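Local coordinates for protein Baccell_00875 (Bacteroides cellulosilyticus DSM 14838, PDB 5NO8) that acts as a polysaccharide lyase that probably removes rhamnose caps from complex arabinogalactan proteins by cleaving next to glucuronic acid, at residues E276-E281 with E300-F305; P282-T287 with Y321-K326; F470-Y475 with A506-E511; L498-L503 with K510-L515. One frame throughout, in Å; residues are numbered along the deposited sequence.

How the interactions relate
Interactions 1 and 2 belong to one beta sheet and touch each other: Cys-304 lies against Cys-286, and Cys-277 against Leu-283. Both are partly buried. Backbone hydrogen bonds carry them, with Asn-302 and Arg-278 side chains added in interaction 1 and a water in interaction 2. Interactions 3 and 4 lie in the helical region, with centres about 57 Å from interaction 1 for interaction 3 and about 54 Å for interaction 4. Both use helix 509-529, and their centres are about 6 Å apart. Interaction 3 joins it to helix 469-485 and is partly buried. Interaction 4 joins it to helix 496-505 and is buried. Here side chains do the work, through leucine, valine, methionine and tyrosine contacts.

Interaction 1 of 4, residues E276-E281 with E300-F305; sequences ECRSLE and EGNLCF
Asn-302 grips the loop end of 276-281 with side chain and backbone together. It is the third residue of a type II' turn from Glu-300 to Leu-303. A chi1 of 66° brings its amide back over that loop. ND2 donates to Leu-280 O at 3.0 Å, nearly straight at the hydrogen but from above the carbonyl plane. OD1 accepts from Arg-278 NH1 at 2.9 Å, with amide and guanidinium planes 88° apart. These two bonds fix the rotation of the amide. Asn-302 O also takes Ser-279 N at 3.0 Å. Next, Leu-303 lays CB over one face of the guanidinium, 3.9 Å from Arg-278 NH1. Its CD1 rests 3.8 Å from Glu-276 CB, while the Glu-276 carboxylate pairs with Arg-274. Cys-304 forms a hydrogen-bonded antiparallel pair with Cys-277. Cys-277 N reaches Cys-304 O at 2.7 Å, and Cys-304 N reaches Cys-277 O at 2.9 Å. Both thiols lie on the sheet face away from Leu-303. Phe-305 meets Glu-276 CG through CB alone, and its ring makes a cation-pi contact with Arg-274. Strand 303-309 runs between strands 272-278 and 293-300, and strand 272-278 pairs on its other side with strand 259-262.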
loop_
_atom_site.group_PDB
_atom_site.type_symbol
_atom_site.label_atom_id
_atom_site.label_comp_id
_atom_site.label_asym_id
_atom_site.label_seq_id
_atom_site.Cartn_x
_atom_site.Cartn_y
_atom_site.Cartn_z
ATOM N N GLU A 276 -17.589 4.881 14.220
ATOM C CA GLU A 276 -18.331 6.132 14.075
ATOM C C GLU A 276 -18.717 6.353 12.635
ATOM O O GLU A 276 -17.922 6.072 11.741
ATOM C CB GLU A 276 -17.444 7.303 14.507
ATOM C CG GLU A 276 -17.180 7.308 16.009
ATOM C CD GLU A 276 -16.488 8.574 16.500
ATOM O OE1 GLU A 276 -16.098 9.432 15.667
ATOM O OE2 GLU A 276 -16.331 8.692 17.724
ATOM N N CYS A 277 -19.931 6.837 12.421
ATOM C CA CYS A 277 -20.420 7.251 11.117
ATOM C C CYS A 277 -20.817 8.739 11.235
ATOM O O CYS A 277 -21.788 9.088 11.928
ATOM C CB CYS A 277 -21.598 6.386 10.714
ATOM S SG CYS A 277 -22.252 6.732 9.048
ATOM N N ARG A 278 -20.050 9.599 10.570
ATOM C CA ARG A 278 -20.230 11.054 10.650
ATOM C C ARG A 278 -20.887 11.551 9.377
ATOM O O ARG A 278 -20.482 11.172 8.268
ATOM C CB ARG A 278 -18.872 11.725 10.855
ATOM C CG ARG A 278 -18.830 13.248 10.745
ATOM C CD ARG A 278 -19.332 13.947 11.990
ATOM N NE ARG A 278 -18.497 13.682 13.159
ATOM C CZ ARG A 278 -18.797 14.083 14.394
ATOM N NH1 ARG A 278 -19.908 14.776 14.632
ATOM N NH2 ARG A 278 -17.994 13.768 15.399
ATOM N N SER A 279 -21.866 12.432 9.534
ATOM C CA SER A 279 -22.557 13.070 8.416
ATOM C C SER A 279 -22.577 14.589 8.641
ATOM O O SER A 279 -22.163 15.062 9.701
ATOM C CB SER A 279 -23.974 12.545 8.284
ATOM O OG SER A 279 -24.629 12.583 9.549
ATOM N N LEU A 280 -23.066 15.326 7.652
ATOM C CA LEU A 280 -23.230 16.770 7.798
ATOM C C LEU A 280 -24.467 17.026 8.651
ATOM O O LEU A 280 -24.405 17.768 9.605
ATOM C CB LEU A 280 -23.385 17.436 6.441
ATOM C CG LEU A 280 -23.543 18.964 6.499
ATOM C CD1 LEU A 280 -22.211 19.603 6.828
ATOM C CD2 LEU A 280 -24.125 19.486 5.202
ATOM N N GLU A 281 -25.573 16.393 8.296
ATOM C CA GLU A 281 -26.824 16.485 9.062
ATOM C C GLU A 281 -27.154 15.120 9.692
ATOM O O GLU A 281 -26.686 14.091 9.202
ATOM C CB GLU A 281 -27.987 16.900 8.149
ATOM C CG GLU A 281 -27.738 18.119 7.261
ATOM C CD GLU A 281 -27.602 19.431 8.022
ATOM O OE1 GLU A 281 -27.531 19.429 9.272
ATOM O OE2 GLU A 281 -27.561 20.492 7.357
ATOM N N GLU A 300 -26.053 10.829 18.195
ATOM C CA GLU A 300 -25.882 12.120 18.867
ATOM C C GLU A 300 -25.683 13.154 17.770
ATOM O O GLU A 300 -24.563 13.339 17.280
ATOM C CB GLU A 300 -24.647 12.084 19.763
ATOM C CG GLU A 300 -24.742 11.112 20.928
ATOM C CD GLU A 300 -23.431 10.929 21.684
ATOM O OE1 GLU A 300 -22.354 11.354 21.193
ATOM O OE2 GLU A 300 -23.481 10.325 22.776
ATOM N N GLY A 301 -26.780 13.792 17.363
ATOM C CA GLY A 301 -26.793 14.737 16.233
ATOM C C GLY A 301 -26.268 14.094 14.953
ATOM O O GLY A 301 -26.810 13.092 14.503
ATOM N N ASN A 302 -25.195 14.635 14.388
ATOM C CA ASN A 302 -24.665 14.092 13.127
ATOM C C ASN A 302 -23.549 13.036 13.292
ATOM O O ASN A 302 -22.695 12.854 12.406
ATOM C CB ASN A 302 -24.260 15.229 12.197
ATOM C CG ASN A 302 -23.106 16.027 12.714
ATOM O OD1 ASN A 302 -22.470 15.667 13.707
ATOM N ND2 ASN A 302 -22.837 17.152 12.047
ATOM N N LEU A 303 -23.589 12.334 14.424
ATOM C CA LEU A 303 -22.716 11.235 14.712
ATOM C C LEU A 303 -23.578 10.042 15.074
ATOM O O LEU A 303 -24.479 10.150 15.907
ATOM C CB LEU A 303 -21.791 11.564 15.875
ATOM C CG LEU A 303 -20.895 10.392 16.293
ATOM C CD1 LEU A 303 -19.886 10.092 15.179
ATOM C CD2 LEU A 303 -20.191 10.683 17.618
ATOM N N CYS A 304 -23.323 8.911 14.426
ATOM C CA CYS A 304 -23.916 7.623 14.792
ATOM C C CYS A 304 -22.761 6.728 15.132
ATOM O O CYS A 304 -21.782 6.727 14.396
ATOM C CB CYS A 304 -24.648 7.025 13.616
ATOM S SG CYS A 304 -26.252 7.773 13.390
ATOM N N PHE A 305 -22.824 6.009 16.254
ATOM C CA PHE A 305 -21.738 5.125 16.620
ATOM C C PHE A 305 -22.184 3.820 17.264
ATOM O O PHE A 305 -23.286 3.698 17.798
ATOM C CB PHE A 305 -20.676 5.820 17.485
ATOM C CG PHE A 305 -21.163 6.224 18.862
ATOM C CD1 PHE A 305 -21.848 7.422 19.044
ATOM C CD2 PHE A 305 -20.960 5.399 19.961
ATOM C CE1 PHE A 305 -22.301 7.794 20.303
ATOM C CE2 PHE A 305 -21.412 5.768 21.228
ATOM C CZ PHE A 305 -22.078 6.965 21.391
#

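Interaction 2 of 4, residues P282-T287 with Y321-K326; sequences PLEACT and YYNGNK
Leu-283 leans both methyls against Tyr-322. Its CD2 approaches Tyr-322 CD2 obliquely at 3.9 Å, and its CD1 sits by Tyr-322 CB. The setting is the end of an antiparallel strand pair, 287-290 with 314-322, inside a mixed sheet. The loop before strand 287-290 runs beside the tip of the beta hairpin made by strands 314-322 and 326-335. Thr-287 and Tyr-321 are a hydrogen-bonded antiparallel pair. Thr-287 N donates to Tyr-321 O at 2.8 Å, and Tyr-321 N to Thr-287 O at the same 2.8 Å. Thr-287 OG1 lies 3.5 Å from Tyr-321 CB, on the same face of the sheet. The Tyr-322 ring carries Lys-326 CB over one face, and beyond the two segments it touches Ser-172, Ala-173 and Val-258. Asn-323 opens the hairpin loop in a left-handed conformation, with phi 53°. Its N donates to Glu-284 O at 2.9 Å. Glu-284 has chi1 70°, which brings CG beside the Asn-323 amide; the two side chains cross at about a right angle. The amide and carboxylate planes are 76° apart. A valine in place of Asn-323 would probably strain the left-handed backbone and leave the Glu-284 chain without the polar amide beside it. One water joins the two loops, donating to Ala-285 O at 2.9 Å and accepting from Gly-324 N at 2.8 Å.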
loop_
_atom_site.group_PDB
_atom_site.type_symbol
_atom_site.label_atom_id
_atom_site.label_comp_id
_atom_site.label_asym_id
_atom_site.label_seq_id
_atom_site.Cartn_x
_atom_site.Cartn_y
_atom_site.Cartn_z
ATOM N N PRO A 282 -27.970 15.107 10.766
ATOM C CA PRO A 282 -28.424 13.833 11.343
ATOM C C PRO A 282 -28.959 12.831 10.312
ATOM O O PRO A 282 -29.711 13.187 9.406
ATOM C CB PRO A 282 -29.533 14.267 12.319
ATOM C CG PRO A 282 -29.104 15.634 12.760
ATOM C CD PRO A 282 -28.504 16.265 11.526
ATOM N N LEU A 283 -28.527 11.585 10.432
ATOM C CA LEU A 283 -29.007 10.518 9.568
ATOM C C LEU A 283 -30.388 10.090 10.002
ATOM O O LEU A 283 -30.714 10.169 11.181
ATOM C CB LEU A 283 -28.072 9.318 9.648
ATOM C CG LEU A 283 -26.663 9.594 9.153
ATOM C CD1 LEU A 283 -25.833 8.336 9.297
ATOM C CD2 LEU A 283 -26.660 10.077 7.714
ATOM N N GLU A 284 -31.194 9.667 9.037
ATOM C CA GLU A 284 -32.502 9.058 9.310
ATOM C C GLU A 284 -32.433 7.521 9.288
ATOM O O GLU A 284 -31.810 6.893 8.390
ATOM C CB GLU A 284 -33.593 9.632 8.382
ATOM C CG GLU A 284 -33.530 9.252 6.911
ATOM C CD GLU A 284 -33.870 10.404 5.942
ATOM O OE1 GLU A 284 -34.776 11.217 6.251
ATOM O OE2 GLU A 284 -33.236 10.494 4.854
ATOM N N ALA A 285 -33.023 6.932 10.323
ATOM C CA ALA A 285 -33.167 5.499 10.446
ATOM C C ALA A 285 -31.823 4.798 10.242
ATOM O O ALA A 285 -31.695 3.919 9.370
ATOM C CB ALA A 285 -34.201 5.009 9.443
ATOM N N CYS A 286 -30.828 5.196 11.038
ATOM C CA CYS A 286 -29.495 4.601 10.937
ATOM C C CYS A 286 -29.434 3.350 11.793
ATOM O O CYS A 286 -29.785 3.405 12.971
ATOM C CB CYS A 286 -28.430 5.563 11.400
ATOM S SG CYS A 286 -26.764 4.873 11.178
ATOM N N THR A 287 -29.064 2.223 11.190
ATOM C CA THR A 287 -28.885 0.962 11.901
ATOM C C THR A 287 -27.519 0.413 11.514
ATOM O O THR A 287 -26.877 0.893 10.555
ATOM C CB THR A 287 -29.943 -0.105 11.528
ATOM O OG1 THR A 287 -29.970 -0.298 10.110
ATOM C CG2 THR A 287 -31.334 0.288 12.025
ATOM N N TYR A 321 -26.438 1.310 7.788
ATOM C CA TYR A 321 -27.564 1.397 6.867
ATOM C C TYR A 321 -28.296 2.652 7.264
ATOM O O TYR A 321 -28.561 2.857 8.459
ATOM C CB TYR A 321 -28.491 0.193 6.998
ATOM C CG TYR A 321 -27.801 -1.100 6.682
ATOM C CD1 TYR A 321 -27.716 -1.577 5.371
ATOM C CD2 TYR A 321 -27.164 -1.813 7.688
ATOM C CE1 TYR A 321 -27.047 -2.756 5.089
ATOM C CE2 TYR A 321 -26.491 -2.978 7.403
ATOM C CZ TYR A 321 -26.438 -3.435 6.120
ATOM O OH TYR A 321 -25.742 -4.581 5.880
ATOM N N TYR A 322 -28.594 3.519 6.299
ATOM C CA TYR A 322 -29.076 4.875 6.609
ATOM C C TYR A 322 -29.856 5.457 5.430
ATOM O O TYR A 322 -29.708 5.024 4.292
ATOM C CB TYR A 322 -27.933 5.832 7.042
ATOM C CG TYR A 322 -26.824 5.936 6.041
ATOM C CD1 TYR A 322 -25.889 4.905 5.908
ATOM C CD2 TYR A 322 -26.712 7.030 5.201
ATOM C CE1 TYR A 322 -24.898 4.959 4.938
ATOM C CE2 TYR A 322 -25.707 7.110 4.263
ATOM C CZ TYR A 322 -24.800 6.062 4.132
ATOM O OH TYR A 322 -23.822 6.116 3.128
ATOM N N ASN A 323 -30.700 6.437 5.747
ATOM C CA ASN A 323 -31.434 7.226 4.730
ATOM C C ASN A 323 -32.208 6.379 3.721
ATOM O O ASN A 323 -32.186 6.617 2.504
ATOM C CB ASN A 323 -30.482 8.230 4.039
ATOM C CG ASN A 323 -29.918 9.273 4.993
ATOM O OD1 ASN A 323 -29.071 10.101 4.612
ATOM N ND2 ASN A 323 -30.332 9.223 6.225
ATOM N N GLY A 324 -32.829 5.334 4.231
ATOM C CA GLY A 324 -33.715 4.487 3.441
ATOM C C GLY A 324 -33.033 3.401 2.653
ATOM O O GLY A 324 -33.434 2.252 2.745
ATOM N N ASN A 325 -32.054 3.762 1.820
ATOM C CA ASN A 325 -31.445 2.794 0.930
ATOM C C ASN A 325 -29.920 2.898 0.799
ATOM O O ASN A 325 -29.351 2.385 -0.167
ATOM C CB ASN A 325 -32.103 2.919 -0.449
ATOM C CG ASN A 325 -31.739 4.210 -1.171
ATOM O OD1 ASN A 325 -31.304 5.186 -0.583
ATOM N ND2 ASN A 325 -31.917 4.200 -2.479
ATOM N N LYS A 326 -29.273 3.553 1.747
ATOM C CA LYS A 326 -27.821 3.721 1.678
ATOM C C LYS A 326 -27.138 2.741 2.628
ATOM O O LYS A 326 -27.691 2.376 3.695
ATOM C CB LYS A 326 -27.425 5.145 2.055
ATOM C CG LYS A 326 -28.150 6.244 1.305
ATOM C CD LYS A 326 -27.467 6.561 0.010
ATOM C CE LYS A 326 -28.157 7.712 -0.694
ATOM N NZ LYS A 326 -27.774 7.701 -2.131
HETATM O O HOH W 1 -32.687 3.818 6.640
#

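Interaction 3 of 4, residues F470-Y475 with A506-E511; sequences FVTDGY and AGMKKE
Met-508 stretches from the turn between two helices to Val-471 and Thr-472 on a third. CB points toward helix 469-485. CG sits anti to the carbonyl carbon (chi1 -67°), and this torsion and the extended chain beyond it carry SD and CE out to that helix. CB and CG make no close contact with 470-475. SD packs 3.8 Å from Val-471 CG1. The terminal CE ends 3.3 Å from Thr-472 OG1, with the two side chains crossing at about a right angle. The backbone places Met-508 between the helices. Gly-507 closes helix 496-505 in a Schellman motif with positive phi, and Met-508 takes the N-cap position of helix 509-529. Just before the turn, Ala-506 CB touches Val-471 CG2 at 4.1 Å. Leu-503 of helix 496-505 adds to the same apolar patch, touching Val-471 and Met-508. One turn along each helix, Glu-511 lies across the Tyr-475 ring. Its CB is over the ring centre in a CH-pi contact, 3.8 Å from the centroid and 11° off the normal. Its CG lies 3.6 Å from Tyr-475 CE2. The carboxylate stands nearly upright to the ring. Tyr-475 OH, past the edge, is probably hydrogen-bonded to Asp-514 OD2.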
loop_
_atom_site.group_PDB
_atom_site.type_symbol
_atom_site.label_atom_id
_atom_site.label_comp_id
_atom_site.label_asym_id
_atom_site.label_seq_id
_atom_site.Cartn_x
_atom_site.Cartn_y
_atom_site.Cartn_z
ATOM N N PHE A 470 31.133 -8.580 15.769
ATOM C CA PHE A 470 29.911 -8.200 15.041
ATOM C C PHE A 470 29.822 -6.711 14.683
ATOM O O PHE A 470 29.324 -6.351 13.616
ATOM C CB PHE A 470 28.667 -8.625 15.836
ATOM C CG PHE A 470 28.393 -10.082 15.773
ATOM C CD1 PHE A 470 28.061 -10.674 14.582
ATOM C CD2 PHE A 470 28.443 -10.869 16.917
ATOM C CE1 PHE A 470 27.796 -12.019 14.500
ATOM C CE2 PHE A 470 28.185 -12.219 16.837
ATOM C CZ PHE A 470 27.866 -12.795 15.624
ATOM N N VAL A 471 30.296 -5.851 15.565
ATOM C CA VAL A 471 30.271 -4.432 15.344
ATOM C C VAL A 471 31.283 -4.088 14.236
ATOM O O VAL A 471 31.021 -3.232 13.377
ATOM C CB VAL A 471 30.604 -3.658 16.623
ATOM C CG1 VAL A 471 30.531 -2.158 16.394
ATOM C CG2 VAL A 471 29.665 -4.072 17.766
ATOM N N THR A 472 32.444 -4.747 14.280
ATOM C CA THR A 472 33.443 -4.603 13.211
ATOM C C THR A 472 32.861 -5.026 11.856
ATOM O O THR A 472 32.976 -4.286 10.882
ATOM C CB THR A 472 34.736 -5.394 13.547
ATOM O OG1 THR A 472 35.324 -4.814 14.714
ATOM C CG2 THR A 472 35.736 -5.386 12.387
ATOM N N ASP A 473 32.209 -6.182 11.814
ATOM C CA ASP A 473 31.610 -6.689 10.584
ATOM C C ASP A 473 30.483 -5.789 10.072
ATOM O O ASP A 473 30.376 -5.568 8.861
ATOM C CB ASP A 473 31.105 -8.137 10.762
ATOM C CG ASP A 473 32.240 -9.130 11.036
ATOM O OD1 ASP A 473 33.422 -8.764 10.870
ATOM O OD2 ASP A 473 31.958 -10.270 11.442
ATOM N N GLY A 474 29.666 -5.261 10.982
ATOM C CA GLY A 474 28.638 -4.287 10.616
ATOM C C GLY A 474 29.240 -3.045 9.962
ATOM O O GLY A 474 28.843 -2.640 8.862
ATOM N N TYR A 475 30.214 -2.466 10.649
ATOM C CA TYR A 475 30.930 -1.280 10.181
ATOM C C TYR A 475 31.610 -1.489 8.818
ATOM O O TYR A 475 31.476 -0.636 7.937
ATOM C CB TYR A 475 31.943 -0.848 11.246
ATOM C CG TYR A 475 32.964 0.156 10.775
ATOM C CD1 TYR A 475 32.636 1.503 10.662
ATOM C CD2 TYR A 475 34.273 -0.241 10.469
ATOM C CE1 TYR A 475 33.578 2.437 10.239
ATOM C CE2 TYR A 475 35.219 0.684 10.042
ATOM C CZ TYR A 475 34.863 2.016 9.943
ATOM O OH TYR A 475 35.781 2.935 9.501
ATOM N N ALA A 506 30.712 -0.347 21.954
ATOM C CA ALA A 506 31.887 -1.180 21.799
ATOM C C ALA A 506 33.191 -0.400 22.026
ATOM O O ALA A 506 34.261 -0.998 21.993
ATOM C CB ALA A 506 31.905 -1.833 20.430
ATOM N N GLY A 507 33.102 0.917 22.222
ATOM C CA GLY A 507 34.274 1.753 22.468
ATOM C C GLY A 507 35.127 2.027 21.240
ATOM O O GLY A 507 36.251 2.494 21.382
ATOM N N MET A 508 34.603 1.768 20.042
ATOM C CA MET A 508 35.376 1.904 18.798
ATOM C C MET A 508 35.266 3.339 18.288
ATOM O O MET A 508 34.480 3.641 17.378
ATOM C CB MET A 508 34.882 0.904 17.762
ATOM C CG MET A 508 35.159 -0.529 18.139
ATOM S SD MET A 508 34.217 -1.649 17.094
ATOM C CE MET A 508 34.922 -3.235 17.550
ATOM N N LYS A 509 36.068 4.212 18.895
ATOM C CA LYS A 509 35.995 5.668 18.713
ATOM C C LYS A 509 36.337 6.137 17.302
ATOM O O LYS A 509 35.618 6.974 16.766
ATOM C CB LYS A 509 36.909 6.392 19.716
ATOM C CG LYS A 509 36.362 6.450 21.139
ATOM C CD LYS A 509 35.594 7.743 21.408
ATOM C CE LYS A 509 36.521 8.919 21.716
ATOM N NZ LYS A 509 37.049 8.881 23.111
ATOM N N LYS A 510 37.428 5.620 16.729
ATOM C CA LYS A 510 37.853 5.996 15.367
ATOM C C LYS A 510 36.817 5.581 14.317
ATOM O O LYS A 510 36.536 6.327 13.372
ATOM C CB LYS A 510 39.201 5.375 15.005
ATOM N N GLU A 511 36.256 4.387 14.499
ATOM C CA GLU A 511 35.261 3.848 13.565
ATOM C C GLU A 511 33.941 4.607 13.695
ATOM O O GLU A 511 33.287 4.862 12.682
ATOM C CB GLU A 511 35.051 2.352 13.749
ATOM C CG GLU A 511 36.254 1.493 13.379
ATOM C CD GLU A 511 37.266 1.340 14.506
ATOM O OE1 GLU A 511 37.198 2.065 15.535
ATOM O OE2 GLU A 511 38.141 0.483 14.342
#

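Interaction 4 of 4, residues L498-L503 with K510-L515; sequences LGLQSL and KEYTDL
The Tyr-512 ring meets Leu-500 at a face and an edge. Over the face lies Leu-500 CD2, 4.3 Å from the ring centroid and displaced toward the rim, in a CH-pi contact. At the edge, in the ring plane, Leu-500 O comes within 3.3 Å of Tyr-512 CD2. Leu-503 CB is also near the plane, at the ring's root. The ring gets there because CG lies anti to the backbone N (chi1 177°), which carries it across to helix 496-505. Its hydroxyl is hydrogen-bonded to Arg-516. Leu-503 fills the space beside it. Its CD1 presses on Leu-515 CD2 at 3.5 Å, and its CD2 reaches Glu-511 CB at 3.8 Å. Leu-515 CD2 also meets Leu-500 CD2 at 4.1 Å. The backbone of Gly-499 lies beside Leu-515 CD2. Cutting Tyr-512 back to an alanine is likely to leave Leu-500 CB and CD2 without the ring they pack on and Arg-516 without its hydroxyl partner. Leu-503 and Leu-515 also touch helix 469-485, which packs along the pair. The two segments run antiparallel, their axes 9.2 Å apart at an angle of 159°. This is a tight helical hairpin, joined by a short turn. It is consistent with the paired antiparallel helices of the alpha/alpha toroid folds seen in many polysaccharide lyases.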
loop_
_atom_site.group_PDB
_atom_site.type_symbol
_atom_site.label_atom_id
_atom_site.label_comp_id
_atom_site.label_asym_id
_atom_site.label_seq_id
_atom_site.Cartn_x
_atom_site.Cartn_y
_atom_site.Cartn_z
ATOM N N LEU A 498 21.454 2.551 15.141
ATOM C CA LEU A 498 21.908 1.240 15.595
ATOM C C LEU A 498 23.432 1.103 15.418
ATOM O O LEU A 498 24.135 0.691 16.334
ATOM C CB LEU A 498 21.199 0.147 14.814
ATOM C CG LEU A 498 21.636 -1.290 15.055
ATOM C CD1 LEU A 498 21.444 -1.707 16.508
ATOM C CD2 LEU A 498 20.873 -2.195 14.119
ATOM N N GLY A 499 23.922 1.432 14.233
ATOM C CA GLY A 499 25.351 1.332 13.942
ATOM C C GLY A 499 26.196 2.227 14.840
ATOM O O GLY A 499 27.173 1.762 15.443
ATOM N N LEU A 500 25.842 3.492 14.931
ATOM C CA LEU A 500 26.579 4.426 15.798
ATOM C C LEU A 500 26.493 4.089 17.286
ATOM O O LEU A 500 27.494 4.230 18.004
ATOM C CB LEU A 500 26.119 5.865 15.591
ATOM C CG LEU A 500 26.414 6.469 14.216
ATOM C CD1 LEU A 500 25.890 7.885 14.194
ATOM C CD2 LEU A 500 27.903 6.427 13.897
ATOM N N GLN A 501 25.315 3.680 17.762
ATOM C CA GLN A 501 25.184 3.213 19.150
ATOM C C GLN A 501 26.079 2.012 19.419
ATOM O O GLN A 501 26.730 1.956 20.452
ATOM C CB GLN A 501 23.725 2.874 19.500
ATOM C CG GLN A 501 23.465 2.542 20.970
ATOM C CD GLN A 501 23.700 3.716 21.922
ATOM O OE1 GLN A 501 23.531 4.888 21.563
ATOM N NE2 GLN A 501 24.089 3.397 23.152
ATOM N N SER A 502 26.117 1.065 18.493
ATOM C CA SER A 502 26.919 -0.140 18.655
ATOM C C SER A 502 28.436 0.192 18.711
ATOM O O SER A 502 29.173 -0.364 19.533
ATOM C CB SER A 502 26.619 -1.115 17.524
ATOM O OG SER A 502 25.243 -1.465 17.553
ATOM N N LEU A 503 28.869 1.097 17.838
ATOM C CA LEU A 503 30.243 1.628 17.876
ATOM C C LEU A 503 30.563 2.383 19.167
ATOM O O LEU A 503 31.632 2.178 19.719
ATOM C CB LEU A 503 30.516 2.505 16.652
ATOM C CG LEU A 503 30.589 1.725 15.339
ATOM C CD1 LEU A 503 30.484 2.643 14.128
ATOM C CD2 LEU A 503 31.846 0.869 15.227
ATOM N N LYS A 510 37.428 5.620 16.729
ATOM C CA LYS A 510 37.853 5.996 15.367
ATOM C C LYS A 510 36.817 5.581 14.317
ATOM O O LYS A 510 36.536 6.327 13.372
ATOM C CB LYS A 510 39.201 5.375 15.005
ATOM N N GLU A 511 36.256 4.387 14.499
ATOM C CA GLU A 511 35.261 3.848 13.565
ATOM C C GLU A 511 33.941 4.607 13.695
ATOM O O GLU A 511 33.287 4.862 12.682
ATOM C CB GLU A 511 35.051 2.352 13.749
ATOM C CG GLU A 511 36.254 1.493 13.379
ATOM C CD GLU A 511 37.266 1.340 14.506
ATOM O OE1 GLU A 511 37.198 2.065 15.535
ATOM O OE2 GLU A 511 38.141 0.483 14.342
ATOM N N TYR A 512 33.569 4.969 14.921
ATOM C CA TYR A 512 32.383 5.797 15.183
ATOM C C TYR A 512 32.413 7.099 14.387
ATOM O O TYR A 512 31.490 7.394 13.613
ATOM C CB TYR A 512 32.245 6.111 16.681
ATOM C CG TYR A 512 31.085 7.010 17.040
ATOM C CD1 TYR A 512 31.219 8.392 17.023
ATOM C CD2 TYR A 512 29.847 6.480 17.400
ATOM C CE1 TYR A 512 30.158 9.216 17.336
ATOM C CE2 TYR A 512 28.787 7.296 17.726
ATOM C CZ TYR A 512 28.946 8.659 17.687
ATOM O OH TYR A 512 27.906 9.481 18.004
ATOM N N THR A 513 33.462 7.895 14.586
ATOM C CA THR A 513 33.572 9.188 13.907
ATOM C C THR A 513 33.659 9.036 12.387
ATOM O O THR A 513 33.095 9.857 11.662
ATOM C CB THR A 513 34.782 10.004 14.406
ATOM O OG1 THR A 513 35.937 9.161 14.431
ATOM C CG2 THR A 513 34.521 10.568 15.802
ATOM N N ASP A 514 34.337 7.993 11.910
ATOM C CA ASP A 514 34.414 7.709 10.470
ATOM C C ASP A 514 33.052 7.371 9.833
ATOM O O ASP A 514 32.698 7.882 8.758
ATOM C CB ASP A 514 35.362 6.540 10.219
ATOM C CG ASP A 514 35.541 6.245 8.752
ATOM O OD1 ASP A 514 35.719 7.196 7.970
ATOM O OD2 ASP A 514 35.523 5.061 8.373
ATOM N N LEU A 515 32.316 6.487 10.491
ATOM C CA LEU A 515 30.964 6.142 10.037
ATOM C C LEU A 515 30.038 7.342 10.125
ATOM O O LEU A 515 29.272 7.589 9.203
ATOM C CB LEU A 515 30.393 4.973 10.838
ATOM C CG LEU A 515 29.076 4.399 10.294
ATOM C CD1 LEU A 515 29.250 3.856 8.888
ATOM C CD2 LEU A 515 28.551 3.317 11.238
#